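Local coordinates for protein AvrRxo1-ORF1 (Xanthomonas oryzae pv. oryzicola, PDB 4Z8T) that is a type III effector with a polynucleotide kinase domain, related to zeta toxins, that probably phosphorylates a small-molecule or nucleotide substrate and is bound by the chaperone-like AvrRxo1-ORF2, at residues G216-I228 with E268-V280. Residues are numbered along the deposited sequence; the frame is centred on the assembly and turned at random.
With SO4 (sulfate ion), chain F.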
# COMPACT_ATOMS: atom_id res chain seq x y z
N GLY A 216 9.47 -8.98 -12.97
CA GLY A 216 10.72 -8.24 -12.85
C GLY A 216 10.67 -7.21 -11.74
O GLY A 216 11.65 -7.01 -11.02
N PHE A 217 9.52 -6.55 -11.61
CA PHE A 217 9.31 -5.55 -10.58
C PHE A 217 9.38 -6.18 -9.20
O PHE A 217 10.05 -5.68 -8.30
CB PHE A 217 7.93 -4.92 -10.80
CG PHE A 217 7.47 -4.01 -9.70
CD1 PHE A 217 7.84 -2.68 -9.69
CD2 PHE A 217 6.59 -4.46 -8.72
CE1 PHE A 217 7.39 -1.83 -8.70
CE2 PHE A 217 6.14 -3.61 -7.72
CZ PHE A 217 6.54 -2.29 -7.72
N VAL A 218 8.66 -7.29 -9.04
CA VAL A 218 8.68 -7.99 -7.77
C VAL A 218 10.09 -8.42 -7.38
O VAL A 218 10.54 -8.19 -6.26
CB VAL A 218 7.74 -9.20 -7.80
CG1 VAL A 218 7.95 -10.06 -6.55
CG2 VAL A 218 6.29 -8.74 -7.89
N ALA A 219 10.81 -9.01 -8.34
CA ALA A 219 12.16 -9.50 -8.09
C ALA A 219 13.13 -8.38 -7.76
O ALA A 219 13.92 -8.49 -6.82
CB ALA A 219 12.65 -10.28 -9.27
N VAL A 220 13.07 -7.29 -8.52
CA VAL A 220 14.03 -6.22 -8.31
C VAL A 220 13.83 -5.54 -6.95
O VAL A 220 14.80 -5.20 -6.27
CB VAL A 220 14.04 -5.19 -9.48
CG1 VAL A 220 12.90 -4.23 -9.37
CG2 VAL A 220 15.38 -4.45 -9.52
N ARG A 221 12.58 -5.39 -6.53
CA ARG A 221 12.32 -4.78 -5.25
C ARG A 221 12.64 -5.73 -4.09
O ARG A 221 13.26 -5.32 -3.11
CB ARG A 221 10.88 -4.28 -5.18
CG ARG A 221 10.69 -3.03 -6.03
CD ARG A 221 9.68 -2.15 -5.42
NE ARG A 221 9.52 -0.88 -6.13
CZ ARG A 221 8.48 -0.08 -5.95
NH1 ARG A 221 7.54 -0.42 -5.08
NH2 ARG A 221 8.39 1.05 -6.64
N SER A 222 12.23 -6.99 -4.21
CA SER A 222 12.40 -7.94 -3.11
C SER A 222 13.86 -8.21 -2.76
O SER A 222 14.18 -8.52 -1.61
CB SER A 222 11.69 -9.27 -3.42
OG SER A 222 10.29 -9.07 -3.49
N ASN A 223 14.73 -8.11 -3.76
CA ASN A 223 16.14 -8.41 -3.56
C ASN A 223 17.04 -7.19 -3.47
O ASN A 223 18.25 -7.32 -3.39
CB ASN A 223 16.63 -9.34 -4.67
CG ASN A 223 16.01 -10.70 -4.57
OD1 ASN A 223 16.25 -11.42 -3.60
ND2 ASN A 223 15.21 -11.07 -5.56
N ARG A 224 16.44 -6.00 -3.46
CA ARG A 224 17.20 -4.76 -3.43
C ARG A 224 18.09 -4.60 -2.20
O ARG A 224 19.25 -4.20 -2.31
CB ARG A 224 16.22 -3.59 -3.55
CG ARG A 224 16.86 -2.21 -3.52
CD ARG A 224 15.93 -1.24 -4.21
NE ARG A 224 16.10 -1.28 -5.66
CZ ARG A 224 15.12 -1.12 -6.55
NH1 ARG A 224 13.87 -0.94 -6.14
NH2 ARG A 224 15.40 -1.13 -7.86
N MSE A 225 17.56 -4.91 -1.02
CA MSE A 225 18.33 -4.68 0.19
C MSE A 225 19.50 -5.66 0.31
O MSE A 225 20.52 -5.34 0.93
CB MSE A 225 17.43 -4.67 1.43
CG MSE A 225 16.50 -3.48 1.41
SE MSE A 225 15.40 -3.36 3.01
CE MSE A 225 16.59 -2.29 4.06
N TYR A 226 19.36 -6.83 -0.30
CA TYR A 226 20.48 -7.77 -0.36
C TYR A 226 21.65 -7.17 -1.12
O TYR A 226 22.81 -7.30 -0.72
CB TYR A 226 20.07 -9.09 -1.02
CG TYR A 226 21.22 -10.04 -1.21
CD1 TYR A 226 22.01 -10.00 -2.37
CD2 TYR A 226 21.54 -10.98 -0.24
CE1 TYR A 226 23.08 -10.87 -2.54
CE2 TYR A 226 22.61 -11.84 -0.41
CZ TYR A 226 23.37 -11.79 -1.56
OH TYR A 226 24.43 -12.66 -1.71
N VAL A 227 21.34 -6.49 -2.23
CA VAL A 227 22.40 -5.83 -2.98
C VAL A 227 23.07 -4.74 -2.14
O VAL A 227 24.29 -4.66 -2.10
CB VAL A 227 21.84 -5.22 -4.30
CG1 VAL A 227 22.97 -4.54 -5.08
CG2 VAL A 227 21.19 -6.31 -5.12
N ILE A 228 22.27 -3.93 -1.46
CA ILE A 228 22.80 -2.85 -0.66
C ILE A 228 23.70 -3.42 0.43
O ILE A 228 24.77 -2.87 0.70
CB ILE A 228 21.66 -2.03 -0.06
CG1 ILE A 228 20.89 -1.39 -1.22
CG2 ILE A 228 22.19 -0.99 0.92
CD1 ILE A 228 19.67 -0.59 -0.81
N GLU A 268 11.34 7.91 3.02
CA GLU A 268 10.00 7.53 2.59
C GLU A 268 10.05 6.64 1.37
O GLU A 268 9.42 5.58 1.32
CB GLU A 268 9.20 8.78 2.23
CG GLU A 268 7.79 8.49 1.74
CD GLU A 268 6.95 9.74 1.59
OE1 GLU A 268 7.52 10.85 1.47
OE2 GLU A 268 5.70 9.61 1.61
N LEU A 269 10.78 7.08 0.35
CA LEU A 269 10.92 6.26 -0.83
C LEU A 269 11.65 4.95 -0.55
O LEU A 269 11.32 3.94 -1.15
CB LEU A 269 11.61 7.03 -1.97
CG LEU A 269 10.72 7.86 -2.88
CD1 LEU A 269 11.60 8.58 -3.91
CD2 LEU A 269 9.69 6.97 -3.57
N TYR A 270 12.63 4.97 0.35
CA TYR A 270 13.40 3.75 0.64
C TYR A 270 12.49 2.67 1.20
O TYR A 270 12.58 1.50 0.82
CB TYR A 270 14.52 4.07 1.63
CG TYR A 270 15.59 3.01 1.78
CD1 TYR A 270 16.13 2.36 0.68
CD2 TYR A 270 16.09 2.68 3.03
CE1 TYR A 270 17.14 1.40 0.82
CE2 TYR A 270 17.10 1.72 3.18
CZ TYR A 270 17.61 1.08 2.08
OH TYR A 270 18.61 0.14 2.25
N GLU A 271 11.61 3.07 2.12
CA GLU A 271 10.62 2.14 2.66
C GLU A 271 9.73 1.59 1.53
O GLU A 271 9.45 0.39 1.48
CB GLU A 271 9.77 2.83 3.75
CG GLU A 271 8.76 1.90 4.43
CD GLU A 271 8.01 2.56 5.57
OE1 GLU A 271 8.22 3.77 5.81
OE2 GLU A 271 7.19 1.87 6.23
N LYS A 272 9.33 2.45 0.64
CA LYS A 272 8.49 2.00 -0.42
C LYS A 272 9.12 1.07 -1.47
O LYS A 272 8.55 0.09 -1.86
CB LYS A 272 7.81 3.22 -1.05
CG LYS A 272 6.87 2.96 -2.13
CD LYS A 272 6.49 4.23 -2.88
CE LYS A 272 5.38 4.96 -2.16
NZ LYS A 272 4.47 4.02 -1.45
N ILE A 273 10.30 1.42 -1.91
CA ILE A 273 10.86 0.77 -3.10
C ILE A 273 11.72 -0.44 -2.77
O ILE A 273 12.43 -0.98 -3.63
CB ILE A 273 11.56 1.79 -4.05
CG1 ILE A 273 12.89 2.27 -3.47
CG2 ILE A 273 10.60 2.97 -4.38
CD1 ILE A 273 13.65 3.25 -4.39
N THR A 274 11.64 -0.90 -1.52
CA THR A 274 12.28 -2.14 -1.12
C THR A 274 11.25 -3.25 -0.89
O THR A 274 11.58 -4.33 -0.36
CB THR A 274 13.13 -1.94 0.15
OG1 THR A 274 12.32 -1.32 1.15
CG2 THR A 274 14.34 -1.04 -0.14
N SER A 275 10.01 -2.98 -1.32
CA SER A 275 8.87 -3.88 -1.16
C SER A 275 7.99 -3.88 -2.41
O SER A 275 7.77 -2.84 -3.02
CB SER A 275 8.06 -3.43 0.07
OG SER A 275 6.68 -3.70 -0.09
N PRO A 276 7.47 -5.05 -2.80
CA PRO A 276 6.66 -5.12 -4.04
C PRO A 276 5.17 -4.73 -3.93
O PRO A 276 4.49 -4.74 -4.96
CB PRO A 276 6.78 -6.60 -4.43
CG PRO A 276 6.99 -7.31 -3.14
CD PRO A 276 7.78 -6.38 -2.26
N GLN A 277 4.69 -4.38 -2.76
CA GLN A 277 3.31 -4.01 -2.60
C GLN A 277 2.31 -5.06 -3.10
O GLN A 277 1.35 -4.71 -3.72
CB GLN A 277 2.99 -2.62 -3.19
CG GLN A 277 4.12 -1.60 -3.23
CD GLN A 277 4.67 -1.18 -1.88
OE1 GLN A 277 4.04 -1.35 -0.84
NE2 GLN A 277 5.84 -0.61 -1.89
N LEU A 278 2.57 -6.34 -2.83
CA LEU A 278 1.67 -7.47 -3.10
C LEU A 278 0.48 -7.62 -2.12
O LEU A 278 0.57 -7.22 -0.98
CB LEU A 278 2.44 -8.82 -3.13
CG LEU A 278 3.68 -8.61 -3.97
CD1 LEU A 278 4.65 -9.79 -4.04
CD2 LEU A 278 3.21 -8.15 -5.34
N SER A 279 -0.60 -8.22 -2.61
CA SER A 279 -1.78 -8.59 -1.81
C SER A 279 -2.17 -9.98 -2.25
O SER A 279 -1.71 -10.46 -3.27
CB SER A 279 -2.96 -7.63 -1.96
OG SER A 279 -3.46 -7.56 -3.26
N VAL A 280 -3.02 -10.62 -1.48
CA VAL A 280 -3.35 -12.00 -1.69
C VAL A 280 -3.98 -12.25 -3.07
O VAL A 280 -3.79 -13.29 -3.63
CB VAL A 280 -4.01 -12.64 -0.39
CG1 VAL A 280 -5.32 -12.02 -0.08
CG2 VAL A 280 -4.08 -14.15 -0.43
S SO4 F . 5.10 2.40 -5.95
O1 SO4 F . 4.11 3.48 -5.96
O2 SO4 F . 5.19 1.80 -4.63
O3 SO4 F . 6.40 2.93 -6.32
O4 SO4 F . 4.70 1.37 -6.91
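Arg221, near the end of helix 210-222, and Arg224, at the start of helix 224-233, supply the two hydrogen bonds that join residues 216-228 to the chain leaving helix 267-272. Arg221 NH1 donates to Ser275 O at 3.2 Å, with a nearly straight N-H...O angle of 166° and the oxygen in the guanidinium plane. The other N-H of NH1, together with NH2, points to a sulfate ion, probably from the crystallisation liquor, whose sulfur lies in that plane: Arg221 NH2 donates to sulfate O3 at 2.8 Å and Arg221 NH1 to sulfate O2 at 3.3 Å. Ile273 CA lies over the rim of one guanidinium face and Phe217 CZ over the rim of the opposite face, while NH2 also pairs with Asp186, so its rotation is probably well fixed. Arg224 NH1 reaches Ile273 O at 2.9 Å, in the planes of both groups; a bend at chi3 (-83°) turns its guanidinium to that carbonyl, and salt bridges to Asp184 and Asp186 hold it further.

Apolar contacts extend the interface both ways. Val218 CG2 lies 4.1 Å from Pro276 CB and also touches Leu278 CD2. Met225, present as selenomethionine, rests its CG on Thr274 CG2 (3.6 Å), and its bent end carries CE to Tyr270. Ile228 CD1 meets the Tyr270 ring in plane, 3.6 Å from CE1; the Tyr270 hydroxyl is hydrogen-bonded to His13 of the AvrRxo1-ORF2 chain. A ring-edge contact sets Phe217 CE2 against Pro276 O.

The contact thus joins consecutive helices 210-222 and 224-233 to the segment following helix 267-272. Beneath it, Arg224, Ile228 and Ile273 pack on strand 238-245, and Tyr270 on strand 251-258.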